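Local coordinates for protein PspGI restriction endonuclease (Pyrococcus sp. GI-H, PDB 3BM3) that binds its substrate DNA and, as a type II restriction endonuclease, probably cuts it at a specific sequence, at residues Ile176-Lys180 with Phe181-Ile185; Asp216-Tyr219 with Asp220-Ile223; Glu236-Tyr239 with Ile240-Arg244; Arg244-Ser247 with Asp248-Asp252; Asp252-Gln255 with Phe256-His260. The protein carries 2 engineered substitutions. All coordinates share one frame; numbering follows the deposited sequence. Where two conformers were deposited one is given.

Contact 1: residues Ile176-Lys180 with Phe181-Ile185; sequences ILRNK and FGDEI
Arg-178 reaches from the last turn of helix 167-181 to Asp-183 and Ile-185 in the loop after it. Arg-178 NH1 comes to 2.9 Å from the carbonyl O of Asp-183, which sits at the guanidinium edge. NH2 finds its main partners further off, in the carbonyl O of Gly-208 and the carboxylate of Asp-210; a weak bond to a water that donates to Ile-185 O adds a link back to the loop. Ile-185 lies over one face of the same group, with its CG1 3.4 Å from Arg-178 CZ, while its CD1 meets Leu-177 CB at 3.7 Å. The Asp-183 carboxylate stays at the arginine's aliphatic part, OD1 3.6 Å from Arg-178 CD.

Two carbonyls of the helix end are satisfied by the backbone. Leu-177 O accepts from Phe-181 N at 2.7 Å, and Arg-178 O from Gly-182 N at 2.8 Å. Lys-180 runs across the Phe-181 ring, its CG 3.7 Å from the centroid in a CH-pi contact; a bend at chi4 (66°) turns NZ off to the carbonyl O of Ile-127.

Gly-182 leaves helical geometry with positive phi (90°) and opens a type I turn. This is a glycine-terminated helix leading into strand 186-191, part of the beta-alpha-beta crossover from strand 155-160, consistent with the PDDEXK-type fold of its family.

Contact 2: residues Asp216-Tyr219 with Asp220-Ile223; sequences DGRY and DSLI
The strongest link between the two halves of this helical stretch runs from Arg-218 to Ser-221: Arg-218 NH1 donates to Ser-221 OG over 2.8 Å, with an angle of 161° at the hydrogen, and the hydroxyl oxygen lies almost in the guanidinium plane. A bend at chi2 (49°) folds the arginine back along the helix instead of letting it run outward, and Leu-222 CA then sits over one guanidinium face. NH2 is held further on by Glu-225 and by the carbonyl O of Phe-196, so the group is fixed at several points.

Two other carboxylates have their main partners outside the stretch: Asp-220 pairs with Arg-245, and Asp-216 bonds to Ser-247.

Along the backbone, water does part of the work. One molecule donates to Asp-216 O and accepts from Asp-220 N; another does the same between Gly-217 O and Ser-221 N, and a third joins Gly-217 O to Ser-221 OG. Direct i to i+4 bonds follow, from Leu-222 N to Arg-218 O at 3.0 Å and from Ile-223 N to Tyr-219 O at 2.9 Å.

Packing comes last. Ile-223 CG1 lies over the Tyr-219 ring, 3.6 Å from its centroid, a CH-pi contact nearest at CZ, 3.4 Å away. Asp-220 OD1 stands at the ring's edge, 3.4 Å from Tyr-219 CD2.

This is the water-bridged N-terminal part of helix 216-227, the helix that follows strand 211-214 and covers the neighbouring parallel strand 243-245 of an alpha/beta sheet.

Contact 3: residues Glu236-Tyr239 with Ile240-Arg244; sequences EDKY and IQKIR
Ile-240 packs back onto the backbone of Glu-236, with CG1 3.3 Å from the Glu-236 carbonyl O, and this is the close side of the turn. The same carbonyl is gripped twice, by Ile-240 N at 2.8 Å and by Tyr-239 N. Next to it, Tyr-239 O accepts from Lys-242 N at 2.9 Å, the donor standing well above the carbonyl plane, while Ile-243 brings CG1 to 3.4 Å from that oxygen. The Tyr-239 hydroxyl bonds to Asp-206, and the ring of Phe-234 meets its own.

The other side is looser and faces solvent. Asp-237, Lys-238 and Gln-241 are exposed, and the side-chain ends of Asp-237 and Gln-241 hardly meet, though the Gln-241 chain lies against the backbone, its CG 3.2 Å from Asp-237 O. What holds here is mostly backbone: Gln-241 N donates to Asp-237 O at 3.2 Å. Lys-242 adds a side-chain bond. Its chain runs past Lys-238 O and, bent at chi4 (76°), delivers NZ to that oxygen at 2.8 Å, in the carbonyl plane and on a lone pair. The ammonium thus takes up a carbonyl near the C-terminal end of the short helix, where its charge would probably suit the helix dipole.

A type I turn from Ile-240 to Ile-243 then swings the chain into strand 243-245. Ile-240 and Ile-243 both lean on Ile-226 of helix 216-227, Tyr-239 and Ile-243 on Leu-205 of helix 198-206, and Tyr-239 also touches Tyr-128 of the second subunit, so helix 236-240 is wedged beside the edge of the sheet.

Contact 4: residues Arg244-Ser247 with Asp248-Asp252; sequences RRFS and DIFDD
Arg-244 and Asp-252 approach from opposite directions and meet edge against edge. The guanidinium and carboxylate planes are only 19° apart, and the arginine holds the acid side-on: Arg-244 NE donates to Asp-252 OD2 and NH2 to OD1, each at 2.9 Å and each on a syn lone pair. Two successive bends, at chi2 and chi3 (both -78°), curl the arginine round so that this edge faces the helix.

Asp-248 comes at the same group quite differently. Its side chain crosses the arginine at about a right angle and sets OD2 over the centre of one guanidinium face, 3.2 Å from Arg-244 CZ. No N-H points at it, so this is a long, weak salt bridge of charge alone, 3.4 Å from Arg-244 NH1 to Asp-248 OD2. A water donates to the same OD2 and ties it to Arg-245 N. Asp-252 OD2 also takes Arg-211 and the Tyr-213 hydroxyl, partners that would probably help keep the carboxylate charged.

On the buried side two rings meet in an offset edge-to-face pair. Phe-250 turns its edge to the face of Phe-246, with planes 78° apart and centroids separated by 5.6 Å; CE2 of one lies 3.8 Å from CE2 of the other. Leu-111 of helix 85-115 touches both rings.

Backbone bonds from Asp-248 N to Arg-245 O and from Ile-249 N to Phe-246 O make the tight turn between. A salt-bridge network and an aromatic pair flank the junction where strand 243-245 passes into helix 249-259, a strand-to-helix turn at the edge of the alpha/beta sheet.

Contact 5: residues Asp252-Gln255 with Phe256-His260; sequences DIIQ and FLNKH
Ile-253 and Leu-257, one helical turn apart, supply the apolar contact: their side chains run alongside each other in one direction, with Ile-253 CG2 3.8 Å from Leu-257 CD1. The same pair shares a backbone bond, Leu-257 N to Ile-253 O at 2.8 Å.

Apolar meets polar one residue on. Asn-258 runs alongside Ile-254 and brings ND2 to 3.5 Å from Ile-254 CG2, its CG lying on the backbone-N side of the first torsion (chi1 -71°), which folds the amide back over Ile-254 O. That carbonyl accepts a hydrogen bond from Asn-258 N at 2.9 Å.

The remaining backbone bonds are ordinary i to i+4 ones, Phe-256 N to Asp-252 O at 2.9 Å and Lys-259 N to Gln-255 O at 3.1 Å, the last clearly more bent at 136°. Gln-255, exposed, turns back by a chi2 bend and hands its NE2 to Asp-251.

Among the rings, His-260 places CD2 over the centre of one face of Phe-256.

Ile-253, Phe-256 and Leu-257 form the inward stripe of an amphipathic helix, touching strands 139-141, 155-160 and 186-191: helix 249-259 packed across a mixed sheet.

How the contacts relate
Contacts 2 to 4 gather round edge strand 243-245, and contact 5 continues from contact 4 along helix 249-259 across the sheet; contact 1 stands apart, its nearest atoms about 7 Å from contact 5 and about 18 Å from contact 2. Contact 2 touches contact 3 by packing, Tyr-219 CE1 to Ile-243 O at 3.4 Å, and contact 4 through polar ends: Asp-220 OD1 to Arg-245 NH2 is 2.9 Å, Asp-216 OD2 to Ser-247 OG 2.6 Å. Contacts 3 and 4 share Arg-244, contacts 4 and 5 share Asp-252, so one salt bridge ties all three. None touches the bound DNA: nearest atoms are about 8 Å away for contacts 1 and 2, about 16 Å for contact 5.

Contact 1: residues Ile176-Lys180 with Phe181-Ile185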
# COMPACT_ATOMS: atom_id res chain seq x y z
N ILE C 176 -12.47 9.28 -3.17
CA ILE C 176 -13.00 9.05 -4.51
C ILE C 176 -14.51 8.82 -4.46
O ILE C 176 -15.26 9.41 -5.23
CB ILE C 176 -12.29 7.89 -5.18
CG1 ILE C 176 -10.81 8.28 -5.39
CG2 ILE C 176 -12.92 7.56 -6.54
CD1 ILE C 176 -9.93 7.03 -5.67
N LEU C 177 -14.95 8.01 -3.50
CA LEU C 177 -16.37 7.68 -3.33
C LEU C 177 -17.18 8.87 -2.84
O LEU C 177 -18.27 9.13 -3.35
CB LEU C 177 -16.48 6.52 -2.37
CG LEU C 177 -16.05 5.19 -3.03
CD1 LEU C 177 -15.94 4.12 -1.96
CD2 LEU C 177 -17.02 4.79 -4.16
N ARG C 178 -16.63 9.62 -1.89
CA ARG C 178 -17.30 10.81 -1.38
C ARG C 178 -17.42 11.88 -2.44
O ARG C 178 -18.45 12.60 -2.52
CB ARG C 178 -16.60 11.34 -0.15
CG ARG C 178 -16.88 10.49 1.00
CD ARG C 178 -16.32 10.99 2.29
NE ARG C 178 -16.43 9.89 3.23
CZ ARG C 178 -17.55 9.56 3.91
NH1 ARG C 178 -18.66 10.29 3.80
NH2 ARG C 178 -17.54 8.51 4.72
N ASN C 179 -16.39 11.99 -3.26
CA ASN C 179 -16.44 12.93 -4.35
C ASN C 179 -17.60 12.60 -5.26
O ASN C 179 -18.37 13.49 -5.65
CB ASN C 179 -15.11 12.89 -5.10
CG ASN C 179 -14.98 13.98 -6.12
OD1 ASN C 179 -15.75 14.93 -6.11
ND2 ASN C 179 -13.97 13.88 -6.98
N LYS C 180 -17.78 11.32 -5.57
CA LYS C 180 -18.79 10.90 -6.51
C LYS C 180 -20.19 10.87 -5.89
O LYS C 180 -21.17 11.31 -6.52
CB LYS C 180 -18.45 9.55 -7.12
CG LYS C 180 -19.59 9.07 -8.01
CD LYS C 180 -19.22 7.99 -8.93
CE LYS C 180 -20.34 7.75 -9.94
NZ LYS C 180 -20.51 8.94 -10.81
N PHE C 181 -20.28 10.34 -4.68
CA PHE C 181 -21.57 10.01 -4.06
C PHE C 181 -21.99 10.91 -2.92
O PHE C 181 -23.12 10.78 -2.43
CB PHE C 181 -21.58 8.55 -3.60
CG PHE C 181 -21.44 7.57 -4.72
CD1 PHE C 181 -22.52 7.26 -5.53
CD2 PHE C 181 -20.21 6.98 -5.00
CE1 PHE C 181 -22.39 6.36 -6.56
CE2 PHE C 181 -20.08 6.10 -6.05
CZ PHE C 181 -21.18 5.81 -6.85
N GLY C 182 -21.11 11.80 -2.50
CA GLY C 182 -21.38 12.70 -1.39
C GLY C 182 -20.98 12.15 -0.06
O GLY C 182 -20.56 11.00 0.09
N ASP C 183 -21.13 13.00 0.94
CA ASP C 183 -20.62 12.70 2.25
C ASP C 183 -21.53 11.83 3.08
O ASP C 183 -21.19 11.56 4.20
CB ASP C 183 -20.33 14.00 3.00
CG ASP C 183 -19.05 14.67 2.55
OD1 ASP C 183 -18.17 14.02 1.93
OD2 ASP C 183 -18.92 15.87 2.85
N GLU C 184 -22.65 11.38 2.52
CA GLU C 184 -23.60 10.53 3.24
C GLU C 184 -23.30 9.03 3.10
O GLU C 184 -24.02 8.18 3.65
CB GLU C 184 -25.04 10.85 2.80
CG GLU C 184 -25.61 9.99 1.65
CD GLU C 184 -25.11 10.33 0.25
OE1 GLU C 184 -24.17 11.15 0.08
OE2 GLU C 184 -25.71 9.76 -0.70
N ILE C 185 -22.23 8.69 2.39
CA ILE C 185 -21.82 7.30 2.37
C ILE C 185 -21.37 6.88 3.77
O ILE C 185 -21.06 7.73 4.63
CB ILE C 185 -20.73 7.02 1.34
CG1 ILE C 185 -19.38 7.63 1.76
CG2 ILE C 185 -21.16 7.48 -0.03
CD1 ILE C 185 -18.24 7.16 0.83
O HOH W 1 -20.30 9.75 6.31

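Contact 2: residues Asp216-Tyr219 with Asp220-Ile223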
# COMPACT_ATOMS: atom_id res chain seq x y z
N ASP C 216 -9.31 -6.98 18.21
CA ASP C 216 -9.74 -6.75 19.58
C ASP C 216 -8.59 -6.49 20.51
O ASP C 216 -8.70 -5.62 21.38
CB ASP C 216 -10.61 -7.89 20.10
CG ASP C 216 -11.98 -7.95 19.46
OD1 ASP C 216 -12.22 -7.30 18.43
OD2 ASP C 216 -12.82 -8.69 20.01
N GLY C 217 -7.50 -7.24 20.32
CA GLY C 217 -6.30 -7.16 21.16
C GLY C 217 -5.62 -5.81 21.19
O GLY C 217 -4.84 -5.52 22.08
N ARG C 218 -5.91 -4.98 20.19
CA ARG C 218 -5.29 -3.65 20.11
C ARG C 218 -6.20 -2.54 20.60
O ARG C 218 -5.75 -1.45 20.86
CB ARG C 218 -4.87 -3.43 18.64
CG ARG C 218 -4.26 -2.09 18.32
CD ARG C 218 -3.16 -1.67 19.26
NE ARG C 218 -2.55 -0.46 18.73
CZ ARG C 218 -1.98 0.49 19.46
NH1 ARG C 218 -1.91 0.39 20.79
NH2 ARG C 218 -1.47 1.55 18.86
N TYR C 219 -7.48 -2.83 20.76
CA TYR C 219 -8.45 -1.80 21.08
C TYR C 219 -8.07 -1.07 22.36
O TYR C 219 -7.95 0.14 22.39
CB TYR C 219 -9.85 -2.39 21.20
CG TYR C 219 -10.87 -1.36 21.54
CD1 TYR C 219 -11.40 -0.53 20.56
CD2 TYR C 219 -11.25 -1.16 22.84
CE1 TYR C 219 -12.31 0.46 20.89
CE2 TYR C 219 -12.18 -0.20 23.17
CZ TYR C 219 -12.69 0.63 22.19
OH TYR C 219 -13.61 1.58 22.55
N ASP C 220 -7.88 -1.82 23.43
CA ASP C 220 -7.62 -1.17 24.73
C ASP C 220 -6.39 -0.28 24.73
O ASP C 220 -6.43 0.85 25.23
CB ASP C 220 -7.53 -2.20 25.85
CG ASP C 220 -8.88 -2.72 26.28
OD1 ASP C 220 -9.89 -2.21 25.79
OD2 ASP C 220 -8.90 -3.64 27.14
N SER C 221 -5.29 -0.77 24.18
CA SER C 221 -4.04 0.01 24.21
C SER C 221 -4.17 1.22 23.29
O SER C 221 -3.64 2.28 23.59
CB SER C 221 -2.84 -0.86 23.82
OG SER C 221 -3.00 -1.47 22.55
N LEU C 222 -4.90 1.07 22.19
CA LEU C 222 -5.09 2.17 21.27
C LEU C 222 -5.89 3.26 21.94
O LEU C 222 -5.51 4.44 21.89
CB LEU C 222 -5.76 1.71 19.97
CG LEU C 222 -6.20 2.86 19.07
CD1 LEU C 222 -5.01 3.75 18.68
CD2 LEU C 222 -6.96 2.33 17.87
N ILE C 223 -6.98 2.88 22.60
CA ILE C 223 -7.79 3.84 23.32
C ILE C 223 -6.98 4.50 24.45
O ILE C 223 -7.08 5.71 24.66
CB ILE C 223 -9.08 3.19 23.85
CG1 ILE C 223 -9.98 2.69 22.71
CG2 ILE C 223 -9.86 4.15 24.77
CD1 ILE C 223 -10.31 3.70 21.64
O HOH W 2 -7.85 -4.73 23.77
O HOH W 3 -4.88 -3.58 23.91
O HOH W 4 -2.10 -3.99 22.42

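Contact 3: residues Glu236-Tyr239 with Ile240-Arg244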
# COMPACT_ATOMS: atom_id res chain seq x y z
N GLU C 236 -11.02 13.71 22.58
CA GLU C 236 -10.89 12.25 22.48
C GLU C 236 -12.23 11.56 22.22
O GLU C 236 -12.30 10.58 21.46
CB GLU C 236 -10.24 11.67 23.75
CG GLU C 236 -11.05 11.88 25.03
CD GLU C 236 -10.26 11.63 26.31
OE1 GLU C 236 -9.26 12.34 26.56
OE2 GLU C 236 -10.66 10.74 27.09
N ASP C 237 -13.30 12.07 22.84
CA ASP C 237 -14.61 11.41 22.74
C ASP C 237 -15.10 11.28 21.31
O ASP C 237 -15.66 10.24 20.94
CB ASP C 237 -15.65 12.14 23.59
CG ASP C 237 -15.63 11.70 25.03
OD1 ASP C 237 -15.73 10.47 25.25
OD2 ASP C 237 -15.54 12.55 25.95
N LYS C 238 -14.87 12.33 20.53
CA LYS C 238 -15.23 12.37 19.13
C LYS C 238 -14.66 11.16 18.38
O LYS C 238 -15.32 10.57 17.52
CB LYS C 238 -14.76 13.71 18.53
CG LYS C 238 -14.45 13.73 17.04
CD LYS C 238 -14.24 15.16 16.54
CE LYS C 238 -13.09 15.87 17.25
NZ LYS C 238 -12.61 17.14 16.60
N TYR C 239 -13.44 10.77 18.73
CA TYR C 239 -12.76 9.70 18.05
C TYR C 239 -13.05 8.35 18.65
O TYR C 239 -13.27 7.37 17.93
CB TYR C 239 -11.27 9.96 18.11
CG TYR C 239 -10.92 11.20 17.36
CD1 TYR C 239 -10.88 11.21 15.97
CD2 TYR C 239 -10.66 12.39 18.04
CE1 TYR C 239 -10.60 12.34 15.29
CE2 TYR C 239 -10.34 13.53 17.35
CZ TYR C 239 -10.32 13.50 15.97
OH TYR C 239 -9.98 14.65 15.29
N ILE C 240 -13.01 8.30 19.98
CA ILE C 240 -13.18 7.05 20.71
C ILE C 240 -14.50 6.39 20.33
O ILE C 240 -14.56 5.15 20.19
CB ILE C 240 -13.03 7.25 22.23
CG1 ILE C 240 -11.56 7.58 22.56
CG2 ILE C 240 -13.41 5.99 22.98
CD1 ILE C 240 -11.33 7.84 24.09
N GLN C 241 -15.54 7.18 20.10
CA GLN C 241 -16.84 6.64 19.73
C GLN C 241 -16.87 5.94 18.38
O GLN C 241 -17.70 5.07 18.17
CB GLN C 241 -17.90 7.73 19.75
CG GLN C 241 -18.17 8.27 21.15
CD GLN C 241 -18.81 9.66 21.17
OE1 GLN C 241 -19.01 10.25 22.24
NE2 GLN C 241 -19.11 10.21 19.97
N LYS C 242 -15.97 6.35 17.50
CA LYS C 242 -15.89 5.86 16.14
C LYS C 242 -14.83 4.77 15.99
O LYS C 242 -14.65 4.26 14.90
CB LYS C 242 -15.59 7.02 15.20
CG LYS C 242 -16.77 8.03 15.13
CD LYS C 242 -16.38 9.40 14.52
CE LYS C 242 -17.52 10.45 14.73
NZ LYS C 242 -17.66 11.04 16.13
N ILE C 243 -14.11 4.44 17.05
CA ILE C 243 -13.11 3.38 17.00
C ILE C 243 -13.71 2.22 17.74
O ILE C 243 -14.19 2.39 18.84
CB ILE C 243 -11.78 3.82 17.69
CG1 ILE C 243 -11.16 4.97 16.91
CG2 ILE C 243 -10.83 2.67 17.81
CD1 ILE C 243 -10.06 5.72 17.73
N ARG C 244 -13.68 1.04 17.13
CA ARG C 244 -14.41 -0.10 17.64
C ARG C 244 -13.55 -1.34 17.55
O ARG C 244 -12.65 -1.43 16.73
CB ARG C 244 -15.67 -0.35 16.81
CG ARG C 244 -16.61 0.81 16.61
CD ARG C 244 -17.42 1.03 17.80
NE ARG C 244 -18.50 0.05 17.87
CZ ARG C 244 -19.13 -0.28 18.99
NH1 ARG C 244 -18.75 0.25 20.14
NH2 ARG C 244 -20.11 -1.15 18.96

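Contact 4: residues Arg244-Ser247 with Asp248-Asp252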
# COMPACT_ATOMS: atom_id res chain seq x y z
N ARG C 244 -13.68 1.04 17.13
CA ARG C 244 -14.41 -0.10 17.64
C ARG C 244 -13.55 -1.34 17.55
O ARG C 244 -12.65 -1.43 16.73
CB ARG C 244 -15.67 -0.35 16.81
CG ARG C 244 -16.61 0.81 16.61
CD ARG C 244 -17.42 1.03 17.80
NE ARG C 244 -18.50 0.05 17.87
CZ ARG C 244 -19.13 -0.28 18.99
NH1 ARG C 244 -18.75 0.25 20.14
NH2 ARG C 244 -20.11 -1.15 18.96
N ARG C 245 -13.86 -2.31 18.39
CA ARG C 245 -13.26 -3.61 18.25
C ARG C 245 -13.82 -4.29 17.02
O ARG C 245 -15.00 -4.18 16.70
CB ARG C 245 -13.58 -4.45 19.49
CG ARG C 245 -13.00 -3.97 20.74
CD ARG C 245 -13.47 -4.87 21.87
NE ARG C 245 -12.75 -4.63 23.13
CZ ARG C 245 -13.10 -3.71 24.04
NH1 ARG C 245 -14.15 -2.92 23.84
NH2 ARG C 245 -12.39 -3.57 25.16
N PHE C 246 -12.98 -5.08 16.37
CA PHE C 246 -13.41 -5.94 15.28
C PHE C 246 -14.67 -6.71 15.62
O PHE C 246 -15.60 -6.80 14.84
CB PHE C 246 -12.28 -6.91 14.94
CG PHE C 246 -12.66 -7.93 13.91
CD1 PHE C 246 -12.56 -7.63 12.57
CD2 PHE C 246 -13.15 -9.17 14.29
CE1 PHE C 246 -12.88 -8.58 11.63
CE2 PHE C 246 -13.49 -10.11 13.33
CZ PHE C 246 -13.35 -9.80 12.00
N SER C 247 -14.72 -7.25 16.82
CA SER C 247 -15.86 -8.05 17.18
C SER C 247 -17.16 -7.31 17.10
O SER C 247 -18.23 -7.93 16.97
CB SER C 247 -15.66 -8.63 18.57
OG SER C 247 -14.70 -9.65 18.50
N ASP C 248 -17.10 -5.99 17.24
CA ASP C 248 -18.29 -5.17 17.30
C ASP C 248 -18.91 -4.94 15.94
O ASP C 248 -20.06 -4.48 15.84
CB ASP C 248 -17.97 -3.77 17.83
CG ASP C 248 -17.56 -3.75 19.26
OD1 ASP C 248 -17.69 -4.76 19.93
OD2 ASP C 248 -17.10 -2.69 19.70
N ILE C 249 -18.16 -5.21 14.87
CA ILE C 249 -18.64 -4.76 13.58
C ILE C 249 -19.93 -5.49 13.18
O ILE C 249 -20.76 -4.95 12.50
CB ILE C 249 -17.58 -4.88 12.49
CG1 ILE C 249 -17.99 -4.07 11.26
CG2 ILE C 249 -17.28 -6.38 12.16
CD1 ILE C 249 -16.89 -3.89 10.22
N PHE C 250 -20.11 -6.71 13.63
CA PHE C 250 -21.23 -7.52 13.19
C PHE C 250 -22.54 -7.00 13.72
O PHE C 250 -23.49 -6.75 12.95
CB PHE C 250 -20.94 -8.97 13.53
CG PHE C 250 -19.67 -9.42 12.88
CD1 PHE C 250 -19.64 -9.64 11.53
CD2 PHE C 250 -18.48 -9.43 13.59
CE1 PHE C 250 -18.47 -9.96 10.91
CE2 PHE C 250 -17.30 -9.75 12.98
CZ PHE C 250 -17.29 -10.02 11.64
N ASP C 251 -22.58 -6.72 15.01
CA ASP C 251 -23.77 -6.12 15.59
C ASP C 251 -23.93 -4.69 15.07
O ASP C 251 -25.04 -4.23 14.85
CB ASP C 251 -23.69 -6.15 17.11
CG ASP C 251 -24.94 -5.61 17.75
OD1 ASP C 251 -25.99 -6.15 17.40
OD2 ASP C 251 -24.84 -4.62 18.52
N ASP C 252 -22.82 -3.97 14.85
CA ASP C 252 -22.90 -2.61 14.31
C ASP C 252 -23.58 -2.63 12.95
O ASP C 252 -24.39 -1.75 12.62
CB ASP C 252 -21.51 -2.01 14.18
CG ASP C 252 -20.90 -1.60 15.50
OD1 ASP C 252 -21.55 -1.71 16.56
OD2 ASP C 252 -19.74 -1.11 15.47
O HOH W 5 -15.41 -1.55 21.08
O HOH W 6 -20.84 -7.64 17.04

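Contact 5: residues Asp252-Gln255 with Phe256-His260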
# COMPACT_ATOMS: atom_id res chain seq x y z
N ASP C 252 -22.82 -3.97 14.85
CA ASP C 252 -22.90 -2.61 14.31
C ASP C 252 -23.58 -2.63 12.95
O ASP C 252 -24.39 -1.75 12.62
CB ASP C 252 -21.51 -2.01 14.18
CG ASP C 252 -20.90 -1.60 15.50
OD1 ASP C 252 -21.55 -1.71 16.56
OD2 ASP C 252 -19.74 -1.11 15.47
N ILE C 253 -23.26 -3.62 12.14
CA ILE C 253 -23.87 -3.74 10.83
C ILE C 253 -25.36 -4.04 11.00
O ILE C 253 -26.22 -3.43 10.37
CB ILE C 253 -23.24 -4.86 10.01
CG1 ILE C 253 -21.83 -4.48 9.59
CG2 ILE C 253 -24.07 -5.14 8.76
CD1 ILE C 253 -20.99 -5.72 9.16
N ILE C 254 -25.65 -4.99 11.88
CA ILE C 254 -27.05 -5.36 12.19
C ILE C 254 -27.83 -4.11 12.60
O ILE C 254 -28.95 -3.87 12.12
CB ILE C 254 -27.12 -6.43 13.29
CG1 ILE C 254 -26.72 -7.80 12.70
CG2 ILE C 254 -28.55 -6.51 13.86
CD1 ILE C 254 -26.34 -8.84 13.72
N GLN C 255 -27.27 -3.31 13.49
CA GLN C 255 -27.97 -2.13 13.99
C GLN C 255 -28.12 -1.06 12.92
O GLN C 255 -29.14 -0.37 12.82
CB GLN C 255 -27.25 -1.53 15.19
CG GLN C 255 -27.13 -2.49 16.38
CD GLN C 255 -28.47 -2.94 16.91
OE1 GLN C 255 -29.41 -2.17 16.94
NE2 GLN C 255 -28.55 -4.19 17.36
N PHE C 256 -27.08 -0.92 12.11
CA PHE C 256 -27.16 -0.04 10.98
C PHE C 256 -28.28 -0.47 10.04
O PHE C 256 -29.09 0.35 9.66
CB PHE C 256 -25.84 -0.04 10.21
CG PHE C 256 -25.90 0.75 8.96
CD1 PHE C 256 -25.54 2.10 8.95
CD2 PHE C 256 -26.33 0.16 7.78
CE1 PHE C 256 -25.61 2.82 7.76
CE2 PHE C 256 -26.44 0.86 6.62
CZ PHE C 256 -26.07 2.21 6.60
N LEU C 257 -28.34 -1.74 9.69
CA LEU C 257 -29.34 -2.21 8.72
C LEU C 257 -30.75 -2.11 9.30
O LEU C 257 -31.67 -1.76 8.58
CB LEU C 257 -29.05 -3.65 8.28
CG LEU C 257 -27.78 -3.81 7.44
CD1 LEU C 257 -27.50 -5.28 7.25
CD2 LEU C 257 -27.89 -3.07 6.10
N ASN C 258 -30.88 -2.37 10.60
CA ASN C 258 -32.16 -2.22 11.32
C ASN C 258 -32.67 -0.77 11.29
O ASN C 258 -33.89 -0.54 11.35
CB ASN C 258 -32.02 -2.67 12.78
CG ASN C 258 -31.89 -4.19 12.93
OD1 ASN C 258 -32.14 -4.94 12.00
ND2 ASN C 258 -31.49 -4.64 14.13
N LYS C 259 -31.75 0.18 11.26
CA LYS C 259 -32.09 1.60 11.23
C LYS C 259 -32.38 2.08 9.81
O LYS C 259 -33.18 2.99 9.61
CB LYS C 259 -30.98 2.46 11.86
CG LYS C 259 -31.00 2.48 13.40
CD LYS C 259 -29.93 3.41 14.00
CE LYS C 259 -30.05 4.86 13.50
NZ LYS C 259 -29.24 5.85 14.29
N HIS C 260 -31.74 1.46 8.83
CA HIS C 260 -31.80 1.95 7.45
C HIS C 260 -32.78 1.16 6.57
O HIS C 260 -32.74 1.28 5.34
CB HIS C 260 -30.40 2.00 6.85
CG HIS C 260 -29.53 3.05 7.47
ND1 HIS C 260 -29.19 4.21 6.82
CD2 HIS C 260 -28.96 3.12 8.70
CE1 HIS C 260 -28.43 4.95 7.62
NE2 HIS C 260 -28.29 4.31 8.77